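Local coordinates for pectate lyase (PDB 1GXM), which cleaves polygalacturonate (pectate) by anti-beta-elimination, this chain being the catalytic module of a longer family 10 polysaccharide lyase, at residues D128-N133 and W192-A198; A206-E210 and R308-Y312; V220-A224 and T320-N324. All coordinates share one frame; numbering follows the deposited sequence.

Interaction 1: D128-N133 and W192-A198. With GOL (glycerol), chain C.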
loop_
_atom_site.group_PDB
_atom_site.type_symbol
_atom_site.label_atom_id
_atom_site.label_comp_id
_atom_site.label_asym_id
_atom_site.label_seq_id
_atom_site.Cartn_x
_atom_site.Cartn_y
_atom_site.Cartn_z
ATOM N N ASP A 128 -12.578 -0.103 -8.249
ATOM C CA ASP A 128 -12.721 1.353 -8.335
ATOM C C ASP A 128 -12.468 2.034 -6.996
ATOM O O ASP A 128 -12.277 3.247 -6.946
ATOM C CB ASP A 128 -14.145 1.723 -8.761
ATOM C CG ASP A 128 -14.462 1.381 -10.175
ATOM O OD1 ASP A 128 -13.622 0.808 -10.904
ATOM O OD2 ASP A 128 -15.608 1.644 -10.602
ATOM N N HIS A 129 -12.546 1.279 -5.903
ATOM C CA HIS A 129 -12.404 1.865 -4.588
ATOM C C HIS A 129 -11.005 2.405 -4.370
ATOM O O HIS A 129 -10.063 1.984 -5.035
ATOM C CB HIS A 129 -12.714 0.862 -3.485
ATOM C CG HIS A 129 -14.131 0.402 -3.462
ATOM N ND1 HIS A 129 -15.195 1.248 -3.699
ATOM C CD2 HIS A 129 -14.657 -0.820 -3.226
ATOM C CE1 HIS A 129 -16.315 0.554 -3.606
ATOM N NE2 HIS A 129 -16.018 -0.700 -3.310
ATOM N N ALA A 130 -10.871 3.338 -3.434
ATOM C CA ALA A 130 -9.567 3.706 -2.906
ATOM C C ALA A 130 -8.940 2.421 -2.375
ATOM O O ALA A 130 -9.479 1.773 -1.477
ATOM C CB ALA A 130 -9.714 4.713 -1.774
ATOM N N THR A 131 -7.803 2.041 -2.943
ATOM C CA THR A 131 -7.256 0.700 -2.734
ATOM C C THR A 131 -5.976 0.751 -1.956
ATOM O O THR A 131 -4.915 1.016 -2.484
ATOM C CB THR A 131 -7.039 0.031 -4.057
ATOM O OG1 THR A 131 -8.309 -0.090 -4.697
ATOM C CG2 THR A 131 -6.550 -1.406 -3.854
ATOM N N PHE A 132 -6.085 0.467 -0.671
ATOM C CA PHE A 132 -4.907 0.309 0.154
ATOM C C PHE A 132 -4.324 -1.077 0.049
ATOM O O PHE A 132 -3.158 -1.271 0.309
ATOM C CB PHE A 132 -5.205 0.654 1.606
ATOM C CG PHE A 132 -5.636 2.069 1.792
ATOM C CD1 PHE A 132 -4.780 3.103 1.487
ATOM C CD2 PHE A 132 -6.896 2.393 2.255
ATOM C CE1 PHE A 132 -5.158 4.407 1.652
ATOM C CE2 PHE A 132 -7.275 3.699 2.404
ATOM C CZ PHE A 132 -6.405 4.701 2.116
ATOM N N ASN A 133 -5.132 -2.023 -0.396
ATOM C CA ASN A 133 -4.736 -3.392 -0.616
ATOM C C ASN A 133 -3.414 -3.500 -1.322
ATOM O O ASN A 133 -3.155 -2.800 -2.286
ATOM C CB ASN A 133 -5.797 -4.089 -1.461
ATOM C CG ASN A 133 -5.660 -5.573 -1.433
ATOM O OD1 ASN A 133 -5.907 -6.198 -0.408
ATOM N ND2 ASN A 133 -5.281 -6.161 -2.547
ATOM N N TRP A 192 -7.295 1.907 8.842
ATOM C CA TRP A 192 -8.013 1.911 7.593
ATOM C C TRP A 192 -8.411 0.506 7.228
ATOM O O TRP A 192 -7.782 -0.464 7.616
ATOM C CB TRP A 192 -7.137 2.472 6.442
ATOM C CG TRP A 192 -6.738 3.877 6.691
ATOM C CD1 TRP A 192 -7.361 4.991 6.232
ATOM C CD2 TRP A 192 -5.683 4.333 7.541
ATOM N NE1 TRP A 192 -6.749 6.108 6.721
ATOM C CE2 TRP A 192 -5.712 5.740 7.528
ATOM C CE3 TRP A 192 -4.692 3.692 8.285
ATOM C CZ2 TRP A 192 -4.813 6.511 8.255
ATOM C CZ3 TRP A 192 -3.810 4.442 9.001
ATOM C CH2 TRP A 192 -3.884 5.842 9.008
ATOM N N CYS A 193 -9.458 0.417 6.437
ATOM C CA CYS A 193 -9.823 -0.796 5.730
ATOM C C CYS A 193 -8.906 -0.959 4.538
ATOM O O CYS A 193 -8.292 -0.027 4.074
ATOM C CB CYS A 193 -11.284 -0.687 5.263
ATOM S SG CYS A 193 -11.999 -2.236 4.732
ATOM N N ALA A 194 -8.827 -2.168 4.007
ATOM C CA ALA A 194 -8.006 -2.394 2.828
ATOM C C ALA A 194 -8.531 -1.639 1.618
ATOM O O ALA A 194 -7.794 -1.366 0.695
ATOM C CB ALA A 194 -7.870 -3.841 2.519
ATOM N N GLN A 195 -9.807 -1.299 1.630
ATOM C CA GLN A 195 -10.363 -0.475 0.581
ATOM C C GLN A 195 -11.496 0.351 1.159
ATOM O O GLN A 195 -12.207 -0.100 2.053
ATOM C CB GLN A 195 -10.806 -1.289 -0.634
ATOM C CG GLN A 195 -11.723 -2.415 -0.339
ATOM C CD GLN A 195 -11.065 -3.586 0.371
ATOM O OE1 GLN A 195 -9.969 -4.018 -0.018
ATOM N NE2 GLN A 195 -11.739 -4.136 1.357
ATOM N N HIS A 196 -11.622 1.575 0.640
ATOM C CA HIS A 196 -12.627 2.541 1.072
ATOM C C HIS A 196 -13.282 3.145 -0.147
ATOM O O HIS A 196 -12.706 3.174 -1.226
ATOM C CB HIS A 196 -11.999 3.690 1.857
ATOM C CG HIS A 196 -11.581 3.351 3.249
ATOM N ND1 HIS A 196 -12.222 3.869 4.348
ATOM C CD2 HIS A 196 -10.590 2.559 3.729
ATOM C CE1 HIS A 196 -11.640 3.418 5.448
ATOM N NE2 HIS A 196 -10.641 2.625 5.097
ATOM N N GLY A 197 -14.465 3.702 0.053
ATOM C CA GLY A 197 -15.166 4.343 -1.046
ATOM C C GLY A 197 -14.396 5.558 -1.504
ATOM O O GLY A 197 -13.996 6.396 -0.710
ATOM N N ALA A 198 -14.180 5.649 -2.804
ATOM C CA ALA A 198 -13.422 6.734 -3.365
ATOM C C ALA A 198 -14.072 8.069 -3.096
ATOM O O ALA A 198 -13.381 9.066 -2.940
ATOM C CB ALA A 198 -13.255 6.528 -4.848
HETATM C C1 GOL C . -17.408 4.805 -6.233
HETATM O O1 GOL C . -18.131 3.644 -5.931
HETATM C C2 GOL C . -16.159 4.320 -6.919
HETATM O O2 GOL C . -15.544 5.390 -7.577
HETATM C C3 GOL C . -15.177 3.662 -5.961
HETATM O O3 GOL C . -15.440 3.777 -4.574
HETATM O O HOH W 1 -8.591 -6.495 0.539
#
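With chi1 at -62° in both Phe-132 and Trp-192, each CG lies opposite the carbonyl carbon of its own residue, and the two rings meet at an oblique tilt, CE2 of Phe-132 coming 4.0 Å from CD1 of Trp-192. At the edge of the Phe-132 ring, in its plane, sits CD2 of His-196, 3.7 Å from CE2 of Phe-132, and Phe-132, Trp-192 and His-196 together form a buried aromatic cluster. Ile-178 of helix 161-181 and Val-222 of helix 219-226 pack against it. The imidazole is fixed at both nitrogens: His-196 NE2 accepts from Cys-193 N at 2.8 Å, and ND1 is hydrogen-bonded to Tyr-201 O. Beside the cluster, residues 130-131 and 195-196 make a short two-stranded antiparallel sheet in the catalytic module. Its firmer bond runs from His-196 N to Ala-130 O (3.0 Å, 161°); the return bond from Ala-130 N to His-196 O is weak. Beyond the sheet Ala-194 O accepts from Asn-133 N at 3.0 Å, in the carbonyl plane and on a lone pair, and weakly from Phe-132 N. A water joins Asn-133 OD1 to Gln-195 OE1, while Gln-195 NE2 donates to Lys-204 O. At the other end a glycerol, probably from the crystallisation liquor, bridges the segments: its O3 is hydrogen-bonded to His-129 ND1 (2.7 Å), in plane at the ring edge, and accepts from Ala-198 N almost straight (2.9 Å).

Interaction 2: A206-E210 and R308-Y312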
loop_
_atom_site.group_PDB
_atom_site.type_symbol
_atom_site.label_atom_id
_atom_site.label_comp_id
_atom_site.label_asym_id
_atom_site.label_seq_id
_atom_site.Cartn_x
_atom_site.Cartn_y
_atom_site.Cartn_z
ATOM N N ALA A 206 -14.055 -6.076 -0.759
ATOM C CA ALA A 206 -13.372 -6.324 -2.015
ATOM C C ALA A 206 -13.843 -7.677 -2.524
ATOM O O ALA A 206 -15.019 -7.816 -2.881
ATOM C CB ALA A 206 -11.866 -6.199 -1.894
ATOM N N ARG A 207 -12.967 -8.675 -2.508
ATOM C CA ARG A 207 -13.365 -10.022 -2.865
ATOM C C ARG A 207 -14.289 -10.575 -1.796
ATOM O O ARG A 207 -14.520 -9.947 -0.771
ATOM C CB ARG A 207 -12.143 -10.890 -3.119
ATOM C CG ARG A 207 -11.387 -10.396 -4.324
ATOM C CD ARG A 207 -10.081 -11.061 -4.578
ATOM N NE ARG A 207 -9.114 -10.691 -3.568
ATOM C CZ ARG A 207 -7.830 -11.011 -3.604
ATOM N NH1 ARG A 207 -7.356 -11.711 -4.624
ATOM N NH2 ARG A 207 -7.020 -10.639 -2.627
ATOM N N ALA A 208 -14.844 -11.744 -2.049
ATOM C CA ALA A 208 -15.906 -12.251 -1.185
ATOM C C ALA A 208 -15.487 -12.341 0.274
ATOM O O ALA A 208 -16.286 -12.104 1.169
ATOM C CB ALA A 208 -16.375 -13.598 -1.658
ATOM N N TYR A 209 -14.226 -12.684 0.483
ATOM C CA TYR A 209 -13.703 -12.969 1.815
ATOM C C TYR A 209 -12.976 -11.770 2.390
ATOM O O TYR A 209 -12.293 -11.895 3.397
ATOM C CB TYR A 209 -12.776 -14.213 1.761
ATOM C CG TYR A 209 -11.868 -14.185 0.564
ATOM C CD1 TYR A 209 -10.656 -13.503 0.581
ATOM C CD2 TYR A 209 -12.252 -14.810 -0.631
ATOM C CE1 TYR A 209 -9.849 -13.438 -0.562
ATOM C CE2 TYR A 209 -11.459 -14.734 -1.754
ATOM C CZ TYR A 209 -10.271 -14.041 -1.721
ATOM O OH TYR A 209 -9.473 -13.992 -2.845
ATOM N N GLU A 210 -13.124 -10.604 1.756
ATOM C CA GLU A 210 -12.478 -9.362 2.162
ATOM C C GLU A 210 -13.547 -8.356 2.548
ATOM O O GLU A 210 -14.066 -7.648 1.720
ATOM C CB GLU A 210 -11.599 -8.846 1.035
ATOM C CG GLU A 210 -10.429 -9.784 0.817
ATOM C CD GLU A 210 -9.594 -9.489 -0.390
ATOM O OE1 GLU A 210 -10.105 -8.966 -1.394
ATOM O OE2 GLU A 210 -8.392 -9.797 -0.341
ATOM N N ARG A 308 -9.784 -21.742 2.011
ATOM C CA ARG A 308 -9.542 -20.348 2.387
ATOM C C ARG A 308 -8.608 -20.245 3.588
ATOM O O ARG A 308 -7.890 -19.280 3.707
ATOM C CB ARG A 308 -10.834 -19.578 2.651
ATOM C CG ARG A 308 -11.561 -19.124 1.383
ATOM C CD ARG A 308 -10.836 -18.067 0.601
ATOM N NE ARG A 308 -9.762 -18.626 -0.207
ATOM C CZ ARG A 308 -8.792 -17.939 -0.766
ATOM N NH1 ARG A 308 -8.709 -16.634 -0.593
ATOM N NH2 ARG A 308 -7.868 -18.549 -1.468
ATOM N N ARG A 309 -8.628 -21.216 4.488
ATOM C CA ARG A 309 -7.754 -21.139 5.651
ATOM C C ARG A 309 -6.310 -21.352 5.240
ATOM O O ARG A 309 -5.408 -20.729 5.783
ATOM C CB ARG A 309 -8.173 -22.148 6.706
ATOM C CG ARG A 309 -7.380 -22.000 8.010
ATOM C CD ARG A 309 -7.903 -22.806 9.182
ATOM N NE ARG A 309 -8.083 -24.191 8.775
ATOM C CZ ARG A 309 -9.244 -24.779 8.527
ATOM N NH1 ARG A 309 -10.391 -24.162 8.728
ATOM N NH2 ARG A 309 -9.250 -26.013 8.084
ATOM N N THR A 310 -6.094 -22.216 4.254
ATOM C CA THR A 310 -4.735 -22.507 3.798
ATOM C C THR A 310 -4.291 -21.556 2.676
ATOM O O THR A 310 -3.102 -21.315 2.498
ATOM C CB THR A 310 -4.602 -23.955 3.296
ATOM O OG1 THR A 310 -5.549 -24.180 2.241
ATOM C CG2 THR A 310 -4.938 -24.938 4.378
ATOM N N GLY A 311 -5.241 -20.996 1.928
ATOM C CA GLY A 311 -4.930 -20.244 0.726
ATOM C C GLY A 311 -4.800 -18.750 0.898
ATOM O O GLY A 311 -4.442 -18.051 -0.013
ATOM N N TYR A 312 -5.106 -18.263 2.088
ATOM C CA TYR A 312 -5.078 -16.833 2.373
ATOM C C TYR A 312 -4.605 -16.672 3.801
ATOM O O TYR A 312 -4.956 -17.487 4.658
ATOM C CB TYR A 312 -6.498 -16.295 2.230
ATOM C CG TYR A 312 -6.694 -14.808 2.162
ATOM C CD1 TYR A 312 -6.446 -14.105 1.004
ATOM C CD2 TYR A 312 -7.206 -14.104 3.243
ATOM C CE1 TYR A 312 -6.681 -12.753 0.941
ATOM C CE2 TYR A 312 -7.426 -12.756 3.187
ATOM C CZ TYR A 312 -7.200 -12.084 2.022
ATOM O OH TYR A 312 -7.410 -10.728 1.941
HETATM O O HOH W 2 -6.883 -15.009 -2.356
#
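Arg-308 lies over one face of the Tyr-209 ring, its CD and NH1 both resting on the aromatic carbons. Arg-308 CZ stands 4.5 Å from the centroid of the Tyr-209 ring, close to the normal, which makes a cation-pi pair, and the CD methylene adds a CH-pi contact. The guanidinium is not laid flat but tilted 53° from the ring plane, and Arg-308 NH1 dips nearest, to 3.2 Å from Tyr-209 CZ. Bends at chi2 and chi3 fold the arginine chain back far enough to bring CD and NH1 over the same ring. A water links the polar ends of the pair, accepting from Arg-308 NH1 at 3.0 Å and bonded also to Tyr-209 OH. On the opposite face of the tyrosine lies Arg-207 CB.

The contact joins a type I beta turn, Arg-207 to Glu-210, in the loop between strands 195-196 and 214-215, to residues 308-312, at the C-terminal part of helix 306-311. Tyr-209 presents its edge to the face of Tyr-312 in a T-shaped pair, CE1 of Tyr-209 lying 3.6 Å from CE1 of Tyr-312 with the planes at 68°. Trp-314 and Arg-279 also pack on Tyr-312, by edge-to-face and cation-pi contacts.

Four bonds hold the carboxylate of Glu-210, whose negative charge probably strengthens the donation from the tyrosine hydroxyl. Tyr-312 OH donates to the anti lone pair of Glu-210 OE2 at 2.7 Å. The same oxygen receives a bond from Arg-207 NH2 at 2.8 Å, on its syn side, as Arg-207 grips the carboxylate side-on. Glu-210 OE1 accepts twice as well: Arg-207 NE reaches it nearly straight (174°) but from above the carboxylate plane, whereas Arg-207 N donates, at 3.1 Å, to the anti lone pair of Glu-210 OE1.

Interaction 3: V220-A224 and T320-N324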
loop_
_atom_site.group_PDB
_atom_site.type_symbol
_atom_site.label_atom_id
_atom_site.label_comp_id
_atom_site.label_asym_id
_atom_site.label_seq_id
_atom_site.Cartn_x
_atom_site.Cartn_y
_atom_site.Cartn_z
ATOM N N VAL A 220 -0.294 -0.655 7.978
ATOM C CA VAL A 220 1.131 -0.403 8.196
ATOM C C VAL A 220 1.670 0.542 7.132
ATOM O O VAL A 220 2.277 1.569 7.426
ATOM C CB VAL A 220 1.925 -1.709 8.140
ATOM C CG1 VAL A 220 3.422 -1.449 8.229
ATOM C CG2 VAL A 220 1.457 -2.662 9.232
ATOM N N GLY A 221 1.414 0.211 5.873
ATOM C CA GLY A 221 1.936 1.003 4.781
ATOM C C GLY A 221 1.329 2.382 4.738
ATOM O O GLY A 221 1.976 3.339 4.318
ATOM N N VAL A 222 0.069 2.495 5.126
ATOM C CA VAL A 222 -0.575 3.811 5.155
ATOM C C VAL A 222 0.139 4.683 6.185
ATOM O O VAL A 222 0.472 5.834 5.936
ATOM C CB VAL A 222 -2.060 3.702 5.498
ATOM C CG1 VAL A 222 -2.670 5.092 5.570
ATOM C CG2 VAL A 222 -2.807 2.882 4.464
ATOM N N LEU A 223 0.373 4.133 7.366
ATOM C CA LEU A 223 1.126 4.851 8.387
ATOM C C LEU A 223 2.530 5.207 7.922
ATOM O O LEU A 223 3.013 6.303 8.139
ATOM C CB LEU A 223 1.169 4.055 9.681
ATOM C CG LEU A 223 -0.185 3.949 10.355
ATOM C CD1 LEU A 223 -0.167 2.893 11.462
ATOM C CD2 LEU A 223 -0.665 5.268 10.929
ATOM N N ALA A 224 3.181 4.272 7.262
ATOM C CA ALA A 224 4.521 4.510 6.765
ATOM C C ALA A 224 4.490 5.672 5.768
ATOM O O ALA A 224 5.333 6.566 5.819
ATOM C CB ALA A 224 5.061 3.262 6.124
ATOM N N THR A 320 4.774 -5.278 14.022
ATOM C CA THR A 320 6.152 -5.175 14.509
ATOM C C THR A 320 6.906 -4.068 13.836
ATOM O O THR A 320 7.511 -3.221 14.489
ATOM C CB THR A 320 6.844 -6.520 14.332
ATOM O OG1 THR A 320 6.121 -7.465 15.129
ATOM C CG2 THR A 320 8.286 -6.498 14.870
ATOM N N SER A 321 6.863 -4.050 12.524
ATOM C CA SER A 321 7.690 -3.124 11.772
ATOM C C SER A 321 7.295 -1.665 12.072
ATOM O O SER A 321 8.148 -0.814 12.324
ATOM C CB SER A 321 7.611 -3.427 10.284
ATOM O OG SER A 321 6.332 -3.212 9.785
ATOM N N ILE A 322 6.007 -1.374 12.056
ATOM C CA ILE A 322 5.595 0.008 12.246
ATOM C C ILE A 322 5.746 0.445 13.681
ATOM O O ILE A 322 6.056 1.590 13.943
ATOM C CB ILE A 322 4.155 0.269 11.717
ATOM C CG1 ILE A 322 3.962 1.756 11.419
ATOM C CG2 ILE A 322 3.092 -0.275 12.638
ATOM C CD1 ILE A 322 4.772 2.258 10.249
ATOM N N ILE A 323 5.542 -0.469 14.617
ATOM C CA ILE A 323 5.693 -0.148 16.038
ATOM C C ILE A 323 7.144 0.158 16.344
ATOM O O ILE A 323 7.449 1.147 17.009
ATOM C CB ILE A 323 5.179 -1.305 16.909
ATOM C CG1 ILE A 323 3.657 -1.346 16.807
ATOM C CG2 ILE A 323 5.663 -1.165 18.353
ATOM C CD1 ILE A 323 3.066 -2.571 17.421
ATOM N N ASN A 324 8.044 -0.653 15.817
ATOM C CA ASN A 324 9.457 -0.446 16.089
ATOM C C ASN A 324 9.938 0.833 15.442
ATOM O O ASN A 324 10.741 1.559 16.013
ATOM C CB ASN A 324 10.296 -1.635 15.634
ATOM C CG ASN A 324 10.112 -2.858 16.531
ATOM O OD1 ASN A 324 10.451 -3.971 16.139
ATOM N ND2 ASN A 324 9.530 -2.656 17.706
#
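Ile-322 packs between helices 219-226 and 318-329 in a catalytic module whose family is known for an alpha/alpha toroid, meeting Val-220 and, one turn on, Leu-223 and Ala-224 of helix 219-226. The axes of the segments 220-224 and 320-324 approach to 9.9 Å and run nearly the same way, at 27°. No hydrogen bond crosses between them, and the attraction is that of apolar side chains packing together.

The close-packed part gathers round the longer branch of the isoleucine. Its CG1 is anti to the backbone N (chi1 -158°), and the turn at chi2 (68°) directs CD1 at the neighbouring helix. There CD1 meets backbone as well as side chains: Ile-322 CD1 is 3.8 Å from Val-220 O and 3.9 Å from Ala-224 N, the two atoms that share a helical hydrogen bond of 2.9 Å, so the methyl lies against a C=O and an N-H that are already paired with each other in the helix. Farther back along the branch, Ile-322 CG1 lies 4.0 Å from Leu-223 CB. Phe-246 of helix 233-246 touches Val-220, Leu-223 and Ile-322, adding to this apolar patch, while Pro-20 and Ala-21 of helix 20-28 pack on Ala-224.

Toward solvent the contact thins out. Val-220 is partly exposed and Ser-321 exposed, and little of the serine is buried by the opposing helix. The side chains of Val-220 and Ile-322 pass alongside one another, pointing opposite ways, with Val-220 CG1 4.0 Å from Ile-322 CB. On the solvent side the same methyl, Val-220 CG1, rests 3.7 Å from the hydroxyl oxygen Ser-321 OG.

How the interactions relate
All three contacts are largely buried, but interactions 1 and 3 lie nearer the middle of the chain than interaction 2, whose centre is about 18 Å from the centre of the chain. Their chemistry differs: strand pairing and an aromatic cluster in the first, charges and tyrosines between a loop and a helix end in the second, and aliphatic packing of two helices in the third. Interaction 1 touches both others. Gln-195 OE1 lies 3.4 Å from Ala-206 CB of interaction 2, and elsewhere Phe-132 CD1 comes 3.6 Å from CG2 of Val-222, on the helix 219-226 used in interaction 3. Interactions 2 and 3 do not meet, their nearest atoms being about 14 Å apart, although their segments alternate along the chain.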